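Local atomic coordinates of lovastatin nonaketide synthase, polyketide synthase component (Aspergillus terreus, PDB entry 7CPX), a protein that builds the nonaketide backbone of lovastatin from nine malonyl-CoA units with its enoylreductase partner LovC, adding a methyl group from S-adenosylmethionine along the way. Residues Y1467-I1472 and M1491-L1496; S1536-G1541 and T1617-A1622; L1286-E1291 and L1423-E1428. The protein carries 2 engineered substitutions. All coordinates share one frame; numbering follows the deposited sequence.

Interaction 1. Residues Y1467-I1472 and M1491-L1496; sequences YTYTDI and MVFEPL
Parallel strand pairing joins Tyr-1467–Tyr-1469 to Met-1491–Phe-1493 at one margin of the methyltransferase sheet, where strand 1491-1493 is an outermost strand of the sheet. Tyr-1467 O receives Val-1492 N at 2.9 Å, Tyr-1469 N makes a weak bond to Val-1492 O, and Tyr-1469 O takes Glu-1494 N at 3.1 Å. Beyond the strands the pairing continues in a looser form. The hydroxyl of Thr-1470 gives its proton to Glu-1494 O (OG1 to O 2.7 Å), a side chain standing in for a backbone donor. Leu-1496 N donates to Asp-1471 O at 3.2 Å.

On one face of the sheet Tyr-1467, Tyr-1469, Met-1491 and Phe-1493 form an apolar cluster. Met-1491 is extended until its last torsion (chi3 -71°), which folds CE over to Tyr-1467 CD1, 3.8 Å away. Its SD makes an oblique Met-aromatic contact with Tyr-1469. Phe-1493 lays CD2 against Tyr-1469 CB at 3.6 Å, their ring planes 55° apart. An unbranched, flexible methionine suits a place between two rings, and each tyrosine adds flat apolar bulk; the hydroxyl of Tyr-1467 is satisfied by Glu-1444. On the other face Val-1492 CG1 lies beside Thr-1468 OG1, which is bonded to Tyr-1512.

Helix 1475-1483 connects the two strands and covers part of the aromatic face, with Ala-1480 against both Tyr-1469 and Phe-1493; helix 1451-1457 covers Tyr-1467 and Met-1491 through Leu-1457. Asp-1471 touches the glycine-rich turn after strand 1440-1445, and its OD1 accepts Ser-1473 N. This is a beta-alpha-beta unit of the Rossmann-like sheet characteristic of class I methyltransferases.

Interaction 2. Residues S1536-G1541 and T1617-A1622; sequences SLLKPG and THAIDA
Gly-1541 N donates to Ala-1619 O, the one hydrogen bond between the two segments. The bond is fairly straight (159° at the hydrogen), but its modelled length of 2.5 Å is doubtful at this resolution and does not imply unusual strength. Gly-1541 has a positive phi of 82°, a backbone shape that glycine adopts readily, and it helps the chain turn its corner at Pro-1540 and Gly-1541 while its N-H faces the other segment. Ala-1619, at the centre of an inverse gamma turn, presents its carbonyl to that N-H.

The methyl of Ala-1619 points into the corner. It meets Leu-1538 CB at 4.0 Å and packs on the backbone, 3.5 Å from Lys-1539 O; a one-carbon side chain suits a place packed against the main chain. At the outer end Asp-1621 lies alongside Pro-1540, both pointing the same way. With CG anti to the backbone N (chi1 -160°), the carboxylate of Asp-1621 puts OD2 beside the ring, 3.3 Å from Pro-1540 CB, a van der Waals contact on the rigid ring. The same OD2 has a long, weak ion pair with Arg-1535, whose NH2 also holds Ile-1620 O.

Leu-1538 is where the chain leaves helix 1527-1537, and its side chain turns inward onto Ile-1515 and Met-1544. The contact thus ties the passage from that helix into strand 1542-1547 to the exit of the neighbouring antiparallel strand 1614-1618.

Interaction 3. Residues L1286-E1291 and L1423-E1428; sequences LLDNPE and LHYARE
A backbone carbonyl lies over the middle of an aromatic ring: Leu-1287 O stands 3.3 Å above the plane of Tyr-1425, over its centre. The same tyrosine holds the segment again at its far end, its OH donating to Asn-1289 O at 2.9 Å with the donor tilted from the carbonyl plane. Tyrosine suits the place because its ring spans the distance from the helix to the chain opposite, offering a flat surface on the way and a polar end on arrival. Its CG is anti to the carbonyl carbon (chi1 -73°), which sends the ring out from the helix across residues 1287-1289.

Leu-1287 adds apolar packing, with CB 3.6 Å from Tyr-1425 CD1. Asn-1289 comes in at the ring's edge, its CB in the ring plane and 3.7 Å from Tyr-1425 CE1. Its amide serves its own segment: OD1 accepts Glu-1291 N at 2.8 Å, an Asx turn that leads into the following 3-10 segment. The other end of the amide faces Glu-1428, but ND2 to OE2 is 4.0 Å, too far for a hydrogen bond.

Next along the chain Tyr-1292 stacks on His-1424, and Trp-1293 touches Tyr-1425 while its NE1 bonds to Asp-1288 OD1. Strand 1286-1287 pairs with strand 1600-1602 as an outermost strand of the sheet, and helix 1420-1436 packs beside them, with Tyr-1425 also resting on Thr-1602.

All three contacts reach one mixed sheet: interaction 1 lies at one outer strand, 1491-1493, interaction 3 at the other, 1286-1287, and interaction 2 beside strands 1542-1547 and 1614-1618 between them. Interactions 1 and 2 have centres about 20 Å apart yet touch through Leu-1496 CD2 and Leu-1537 CD1 at 4.3 Å. Interaction 3 touches neither, its nearest atoms about 9 Å from each. Helix 1451-1457 bridges interactions 1 and 3, since Val-1456 meets both Tyr-1467 and Ala-1426. Interaction 1 adjoins the glycine-rich turn, where relatives bind S-adenosylmethionine; no such ligand is present here, and all three lie away from the predicted catalytic residues and from the NADP pocket of the ketoreductase.

Interaction 1. Residues Y1467-I1472 and M1491-L1496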
loop_
_atom_site.group_PDB
_atom_site.type_symbol
_atom_site.label_atom_id
_atom_site.label_comp_id
_atom_site.label_asym_id
_atom_site.label_seq_id
_atom_site.Cartn_x
_atom_site.Cartn_y
_atom_site.Cartn_z
ATOM N N TYR A 1467 42.122 42.390 9.827
ATOM C CA TYR A 1467 41.600 43.656 10.338
ATOM C C TYR A 1467 41.362 43.483 11.833
ATOM O O TYR A 1467 40.420 42.800 12.245
ATOM C CB TYR A 1467 40.320 44.053 9.614
ATOM C CG TYR A 1467 40.037 45.537 9.642
ATOM C CD1 TYR A 1467 39.530 46.147 10.779
ATOM C CD2 TYR A 1467 40.275 46.326 8.528
ATOM C CE1 TYR A 1467 39.271 47.502 10.806
ATOM C CE2 TYR A 1467 40.019 47.680 8.543
ATOM C CZ TYR A 1467 39.517 48.264 9.685
ATOM O OH TYR A 1467 39.261 49.615 9.701
ATOM N N THR A 1468 42.217 44.095 12.647
ATOM C CA THR A 1468 42.104 43.992 14.100
ATOM C C THR A 1468 41.219 45.130 14.587
ATOM O O THR A 1468 41.687 46.219 14.918
ATOM C CB THR A 1468 43.479 44.020 14.753
ATOM O OG1 THR A 1468 44.240 42.892 14.304
ATOM C CG2 THR A 1468 43.352 43.963 16.265
ATOM N N TYR A 1469 39.914 44.869 14.626
ATOM C CA TYR A 1469 38.986 45.823 15.213
ATOM C C TYR A 1469 39.348 46.033 16.675
ATOM O O TYR A 1469 39.535 45.069 17.423
ATOM C CB TYR A 1469 37.553 45.312 15.081
ATOM C CG TYR A 1469 36.501 46.373 15.296
ATOM C CD1 TYR A 1469 36.037 46.671 16.568
ATOM C CD2 TYR A 1469 35.970 47.075 14.225
ATOM C CE1 TYR A 1469 35.075 47.639 16.766
ATOM C CE2 TYR A 1469 35.008 48.043 14.413
ATOM C CZ TYR A 1469 34.563 48.322 15.685
ATOM O OH TYR A 1469 33.603 49.287 15.876
ATOM N N THR A 1470 39.448 47.293 17.085
ATOM C CA THR A 1470 40.032 47.601 18.381
ATOM C C THR A 1470 39.445 48.886 18.942
ATOM O O THR A 1470 39.186 49.841 18.205
ATOM C CB THR A 1470 41.556 47.720 18.265
ATOM O OG1 THR A 1470 42.133 46.413 18.163
ATOM C CG2 THR A 1470 42.141 48.436 19.461
ATOM N N ASP A 1471 39.241 48.890 20.256
ATOM C CA ASP A 1471 38.853 50.083 20.992
ATOM C C ASP A 1471 39.273 49.885 22.439
ATOM O O ASP A 1471 39.533 48.761 22.880
ATOM C CB ASP A 1471 37.347 50.352 20.887
ATOM C CG ASP A 1471 36.947 51.687 21.494
ATOM O OD1 ASP A 1471 37.473 52.042 22.570
ATOM O OD2 ASP A 1471 36.107 52.387 20.893
ATOM N N ILE A 1472 39.338 50.995 23.177
ATOM C CA ILE A 1472 39.735 50.925 24.577
ATOM C C ILE A 1472 38.759 50.081 25.383
ATOM O O ILE A 1472 39.126 49.547 26.435
ATOM C CB ILE A 1472 39.863 52.345 25.169
ATOM C CG1 ILE A 1472 40.898 53.160 24.388
ATOM C CG2 ILE A 1472 40.255 52.275 26.638
ATOM C CD1 ILE A 1472 40.300 54.099 23.359
ATOM N N MET A 1491 38.625 39.566 9.827
ATOM C CA MET A 1491 38.598 40.477 10.960
ATOM C C MET A 1491 38.682 39.713 12.275
ATOM O O MET A 1491 38.057 38.663 12.445
ATOM C CB MET A 1491 37.329 41.329 10.935
ATOM C CG MET A 1491 37.203 42.286 12.112
ATOM S SD MET A 1491 35.734 43.328 12.025
ATOM C CE MET A 1491 36.169 44.424 10.678
ATOM N N VAL A 1492 39.465 40.258 13.203
ATOM C CA VAL A 1492 39.592 39.742 14.559
ATOM C C VAL A 1492 39.418 40.911 15.517
ATOM O O VAL A 1492 39.793 42.043 15.196
ATOM C CB VAL A 1492 40.952 39.048 14.783
ATOM C CG1 VAL A 1492 42.092 40.050 14.647
ATOM C CG2 VAL A 1492 40.989 38.371 16.144
ATOM N N PHE A 1493 38.859 40.640 16.691
ATOM C CA PHE A 1493 38.514 41.677 17.656
ATOM C C PHE A 1493 39.409 41.546 18.881
ATOM O O PHE A 1493 39.495 40.468 19.479
ATOM C CB PHE A 1493 37.041 41.577 18.049
ATOM C CG PHE A 1493 36.108 41.515 16.873
ATOM C CD1 PHE A 1493 35.802 40.302 16.280
ATOM C CD2 PHE A 1493 35.544 42.668 16.358
ATOM C CE1 PHE A 1493 34.949 40.242 15.197
ATOM C CE2 PHE A 1493 34.688 42.614 15.276
ATOM C CZ PHE A 1493 34.391 41.398 14.693
ATOM N N GLU A 1494 40.071 42.645 19.250
ATOM C CA GLU A 1494 40.930 42.689 20.421
ATOM C C GLU A 1494 40.932 44.113 20.959
ATOM O O GLU A 1494 41.026 45.061 20.166
ATOM C CB GLU A 1494 42.364 42.258 20.101
ATOM C CG GLU A 1494 42.486 40.844 19.561
ATOM C CD GLU A 1494 43.927 40.424 19.353
ATOM O OE1 GLU A 1494 44.832 41.213 19.700
ATOM O OE2 GLU A 1494 44.156 39.308 18.842
ATOM N N PRO A 1495 40.834 44.302 22.273
ATOM C CA PRO A 1495 40.877 45.654 22.832
ATOM C C PRO A 1495 42.298 46.146 23.049
ATOM O O PRO A 1495 43.212 45.386 23.370
ATOM C CB PRO A 1495 40.149 45.488 24.172
ATOM C CG PRO A 1495 40.509 44.107 24.594
ATOM C CD PRO A 1495 40.619 43.289 23.325
ATOM N N LEU A 1496 42.471 47.454 22.871
ATOM C CA LEU A 1496 43.760 48.094 23.085
ATOM C C LEU A 1496 43.555 49.407 23.819
ATOM O O LEU A 1496 42.716 50.221 23.422
ATOM C CB LEU A 1496 44.483 48.354 21.760
ATOM C CG LEU A 1496 45.914 48.887 21.866
ATOM C CD1 LEU A 1496 46.866 47.808 22.351
ATOM C CD2 LEU A 1496 46.371 49.442 20.529
#

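Interaction 2. Residues S1536-G1541 and T1617-A1622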
loop_
_atom_site.group_PDB
_atom_site.type_symbol
_atom_site.label_atom_id
_atom_site.label_comp_id
_atom_site.label_asym_id
_atom_site.label_seq_id
_atom_site.Cartn_x
_atom_site.Cartn_y
_atom_site.Cartn_z
ATOM N N SER A 1536 55.301 50.713 17.892
ATOM C CA SER A 1536 55.708 49.404 18.384
ATOM C C SER A 1536 54.928 48.292 17.702
ATOM O O SER A 1536 55.496 47.242 17.382
ATOM C CB SER A 1536 55.518 49.330 19.900
ATOM O OG SER A 1536 56.270 50.335 20.556
ATOM N N LEU A 1537 53.632 48.498 17.470
ATOM C CA LEU A 1537 52.836 47.492 16.779
ATOM C C LEU A 1537 53.018 47.509 15.268
ATOM O O LEU A 1537 52.809 46.474 14.625
ATOM C CB LEU A 1537 51.348 47.666 17.099
ATOM C CG LEU A 1537 50.866 47.147 18.457
ATOM C CD1 LEU A 1537 49.347 47.165 18.514
ATOM C CD2 LEU A 1537 51.396 45.749 18.752
ATOM N N LEU A 1538 53.399 48.641 14.686
ATOM C CA LEU A 1538 53.552 48.730 13.242
ATOM C C LEU A 1538 54.868 48.113 12.793
ATOM O O LEU A 1538 55.907 48.283 13.437
ATOM C CB LEU A 1538 53.490 50.185 12.780
ATOM C CG LEU A 1538 52.104 50.821 12.696
ATOM C CD1 LEU A 1538 52.228 52.282 12.320
ATOM C CD2 LEU A 1538 51.226 50.090 11.695
ATOM N N LYS A 1539 54.816 47.392 11.676
ATOM C CA LYS A 1539 56.035 46.946 11.029
ATOM C C LYS A 1539 56.787 48.160 10.487
ATOM O O LYS A 1539 56.184 49.204 10.228
ATOM C CB LYS A 1539 55.718 45.983 9.889
ATOM C CG LYS A 1539 55.079 44.674 10.312
ATOM C CD LYS A 1539 54.426 43.990 9.122
ATOM C CE LYS A 1539 53.854 42.631 9.484
ATOM N NZ LYS A 1539 53.152 42.003 8.330
ATOM N N PRO A 1540 58.104 48.058 10.311
ATOM C CA PRO A 1540 58.846 49.199 9.760
ATOM C C PRO A 1540 58.272 49.611 8.414
ATOM O O PRO A 1540 58.069 48.780 7.525
ATOM C CB PRO A 1540 60.281 48.670 9.638
ATOM C CG PRO A 1540 60.344 47.494 10.554
ATOM C CD PRO A 1540 58.975 46.897 10.557
ATOM N N GLY A 1541 58.012 50.907 8.269
ATOM C CA GLY A 1541 57.344 51.421 7.096
ATOM C C GLY A 1541 55.836 51.306 7.123
ATOM O O GLY A 1541 55.185 51.703 6.149
ATOM N N THR A 1617 51.044 58.641 7.567
ATOM C CA THR A 1617 52.466 58.642 7.877
ATOM C C THR A 1617 53.019 57.232 7.756
ATOM O O THR A 1617 52.278 56.251 7.841
ATOM C CB THR A 1617 52.730 59.181 9.288
ATOM O OG1 THR A 1617 52.340 58.203 10.260
ATOM C CG2 THR A 1617 51.944 60.459 9.521
ATOM N N HIS A 1618 54.330 57.139 7.556
ATOM C CA HIS A 1618 55.013 55.855 7.524
ATOM C C HIS A 1618 55.738 55.613 8.841
ATOM O O HIS A 1618 56.198 56.548 9.503
ATOM C CB HIS A 1618 56.020 55.794 6.374
ATOM C CG HIS A 1618 55.467 56.235 5.056
ATOM N ND1 HIS A 1618 54.133 56.121 4.729
ATOM C CD2 HIS A 1618 56.069 56.798 3.983
ATOM C CE1 HIS A 1618 53.938 56.590 3.510
ATOM N NE2 HIS A 1618 55.098 57.008 3.034
ATOM N N ALA A 1619 55.839 54.338 9.217
ATOM C CA ALA A 1619 56.620 53.933 10.386
ATOM C C ALA A 1619 58.085 53.893 9.967
ATOM O O ALA A 1619 58.656 52.843 9.656
ATOM C CB ALA A 1619 56.143 52.588 10.917
ATOM N N ILE A 1620 58.705 55.075 9.961
ATOM C CA ILE A 1620 60.024 55.211 9.363
ATOM C C ILE A 1620 61.031 54.318 10.079
ATOM O O ILE A 1620 60.897 54.005 11.270
ATOM C CB ILE A 1620 60.483 56.678 9.379
ATOM C CG1 ILE A 1620 61.577 56.900 8.332
ATOM C CG2 ILE A 1620 60.994 57.064 10.758
ATOM C CD1 ILE A 1620 61.849 58.356 8.034
ATOM N N ASP A 1621 62.054 53.912 9.337
ATOM C CA ASP A 1621 63.105 53.025 9.815
ATOM C C ASP A 1621 64.309 53.249 8.902
ATOM O O ASP A 1621 64.392 54.279 8.224
ATOM C CB ASP A 1621 62.612 51.569 9.838
ATOM C CG ASP A 1621 63.434 50.686 10.756
ATOM O OD1 ASP A 1621 64.647 50.944 10.898
ATOM O OD2 ASP A 1621 62.868 49.737 11.337
ATOM N N ALA A 1622 65.255 52.309 8.909
ATOM C CA ALA A 1622 66.336 52.318 7.929
ATOM C C ALA A 1622 65.786 52.702 6.560
ATOM O O ALA A 1622 66.421 53.454 5.813
ATOM C CB ALA A 1622 67.020 50.952 7.870
#

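Interaction 3. Residues L1286-E1291 and L1423-E1428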
loop_
_atom_site.group_PDB
_atom_site.type_symbol
_atom_site.label_atom_id
_atom_site.label_comp_id
_atom_site.label_asym_id
_atom_site.label_seq_id
_atom_site.Cartn_x
_atom_site.Cartn_y
_atom_site.Cartn_z
ATOM N N LEU A 1286 47.655 65.165 -0.470
ATOM C CA LEU A 1286 46.559 66.035 -0.044
ATOM C C LEU A 1286 45.258 65.447 -0.583
ATOM O O LEU A 1286 44.980 65.542 -1.781
ATOM C CB LEU A 1286 46.765 67.463 -0.535
ATOM C CG LEU A 1286 45.774 68.491 0.016
ATOM C CD1 LEU A 1286 46.018 68.734 1.499
ATOM C CD2 LEU A 1286 45.857 69.792 -0.767
ATOM N N LEU A 1287 44.468 64.844 0.303
ATOM C CA LEU A 1287 43.157 64.330 -0.079
ATOM C C LEU A 1287 42.233 65.510 -0.350
ATOM O O LEU A 1287 41.740 66.149 0.584
ATOM C CB LEU A 1287 42.591 63.432 1.017
ATOM C CG LEU A 1287 43.342 62.143 1.375
ATOM C CD1 LEU A 1287 43.743 61.372 0.126
ATOM C CD2 LEU A 1287 44.559 62.420 2.246
ATOM N N ASP A 1288 41.996 65.803 -1.627
ATOM C CA ASP A 1288 41.293 67.011 -2.042
ATOM C C ASP A 1288 40.208 66.685 -3.059
ATOM O O ASP A 1288 40.072 67.354 -4.088
ATOM C CB ASP A 1288 42.275 68.032 -2.611
ATOM C CG ASP A 1288 41.667 69.413 -2.752
ATOM O OD1 ASP A 1288 40.525 69.612 -2.292
ATOM O OD2 ASP A 1288 42.335 70.301 -3.323
ATOM N N ASN A 1289 39.423 65.652 -2.789
ATOM C CA ASN A 1289 38.317 65.313 -3.672
ATOM C C ASN A 1289 37.249 66.403 -3.599
ATOM O O ASN A 1289 36.773 66.723 -2.500
ATOM C CB ASN A 1289 37.715 63.964 -3.278
ATOM C CG ASN A 1289 36.649 63.492 -4.250
ATOM O OD1 ASN A 1289 36.022 64.291 -4.945
ATOM N ND2 ASN A 1289 36.435 62.182 -4.299
ATOM N N PRO A 1290 36.849 66.996 -4.728
ATOM C CA PRO A 1290 35.783 68.009 -4.670
ATOM C C PRO A 1290 34.482 67.487 -4.088
ATOM O O PRO A 1290 33.771 68.240 -3.411
ATOM C CB PRO A 1290 35.619 68.431 -6.136
ATOM C CG PRO A 1290 36.921 68.109 -6.772
ATOM C CD PRO A 1290 37.413 66.874 -6.084
ATOM N N GLU A 1291 34.147 66.219 -4.333
ATOM C CA GLU A 1291 32.918 65.659 -3.787
ATOM C C GLU A 1291 32.899 65.695 -2.266
ATOM O O GLU A 1291 31.816 65.675 -1.670
ATOM C CB GLU A 1291 32.742 64.218 -4.271
ATOM C CG GLU A 1291 31.528 63.506 -3.696
ATOM C CD GLU A 1291 31.348 62.114 -4.266
ATOM O OE1 GLU A 1291 32.158 61.716 -5.130
ATOM O OE2 GLU A 1291 30.398 61.417 -3.851
ATOM N N LEU A 1423 35.883 61.692 7.028
ATOM C CA LEU A 1423 35.798 60.236 6.982
ATOM C C LEU A 1423 35.834 59.722 5.547
ATOM O O LEU A 1423 36.395 58.651 5.286
ATOM C CB LEU A 1423 34.528 59.770 7.694
ATOM C CG LEU A 1423 34.607 58.435 8.438
ATOM C CD1 LEU A 1423 35.691 58.471 9.502
ATOM C CD2 LEU A 1423 33.265 58.103 9.066
ATOM N N HIS A 1424 35.247 60.463 4.606
ATOM C CA HIS A 1424 35.374 60.099 3.198
ATOM C C HIS A 1424 36.832 60.142 2.756
ATOM O O HIS A 1424 37.309 59.241 2.053
ATOM C CB HIS A 1424 34.532 61.035 2.332
ATOM C CG HIS A 1424 33.056 60.861 2.505
ATOM N ND1 HIS A 1424 32.362 59.810 1.948
ATOM C CD2 HIS A 1424 32.140 61.609 3.164
ATOM C CE1 HIS A 1424 31.082 59.915 2.259
ATOM N NE2 HIS A 1424 30.922 60.999 2.997
ATOM N N TYR A 1425 37.555 61.190 3.154
ATOM C CA TYR A 1425 38.979 61.265 2.849
ATOM C C TYR A 1425 39.744 60.132 3.515
ATOM O O TYR A 1425 40.713 59.620 2.947
ATOM C CB TYR A 1425 39.545 62.614 3.294
ATOM C CG TYR A 1425 39.131 63.787 2.433
ATOM C CD1 TYR A 1425 38.998 63.655 1.059
ATOM C CD2 TYR A 1425 38.878 65.029 2.997
ATOM C CE1 TYR A 1425 38.627 64.721 0.273
ATOM C CE2 TYR A 1425 38.502 66.103 2.216
ATOM C CZ TYR A 1425 38.378 65.942 0.854
ATOM O OH TYR A 1425 38.004 67.006 0.065
ATOM N N ALA A 1426 39.335 59.739 4.721
ATOM C CA ALA A 1426 39.959 58.596 5.374
ATOM C C ALA A 1426 39.744 57.326 4.565
ATOM O O ALA A 1426 40.665 56.517 4.410
ATOM C CB ALA A 1426 39.405 58.428 6.788
ATOM N N ARG A 1427 38.530 57.130 4.048
ATOM C CA ARG A 1427 38.288 55.972 3.194
ATOM C C ARG A 1427 39.166 56.025 1.952
ATOM O O ARG A 1427 39.726 55.007 1.539
ATOM C CB ARG A 1427 36.818 55.883 2.783
ATOM C CG ARG A 1427 36.514 54.614 1.985
ATOM C CD ARG A 1427 35.232 54.702 1.174
ATOM N NE ARG A 1427 34.089 55.165 1.952
ATOM C CZ ARG A 1427 33.562 56.380 1.874
ATOM N NH1 ARG A 1427 34.062 57.305 1.070
ATOM N NH2 ARG A 1427 32.499 56.672 2.617
ATOM N N GLU A 1428 39.284 57.201 1.336
ATOM C CA GLU A 1428 40.118 57.325 0.144
ATOM C C GLU A 1428 41.569 56.977 0.458
ATOM O O GLU A 1428 42.225 56.241 -0.291
ATOM C CB GLU A 1428 40.018 58.744 -0.417
ATOM C CG GLU A 1428 38.640 59.117 -0.935
ATOM C CD GLU A 1428 38.279 58.389 -2.213
ATOM O OE1 GLU A 1428 39.117 57.612 -2.716
ATOM O OE2 GLU A 1428 37.155 58.595 -2.719
#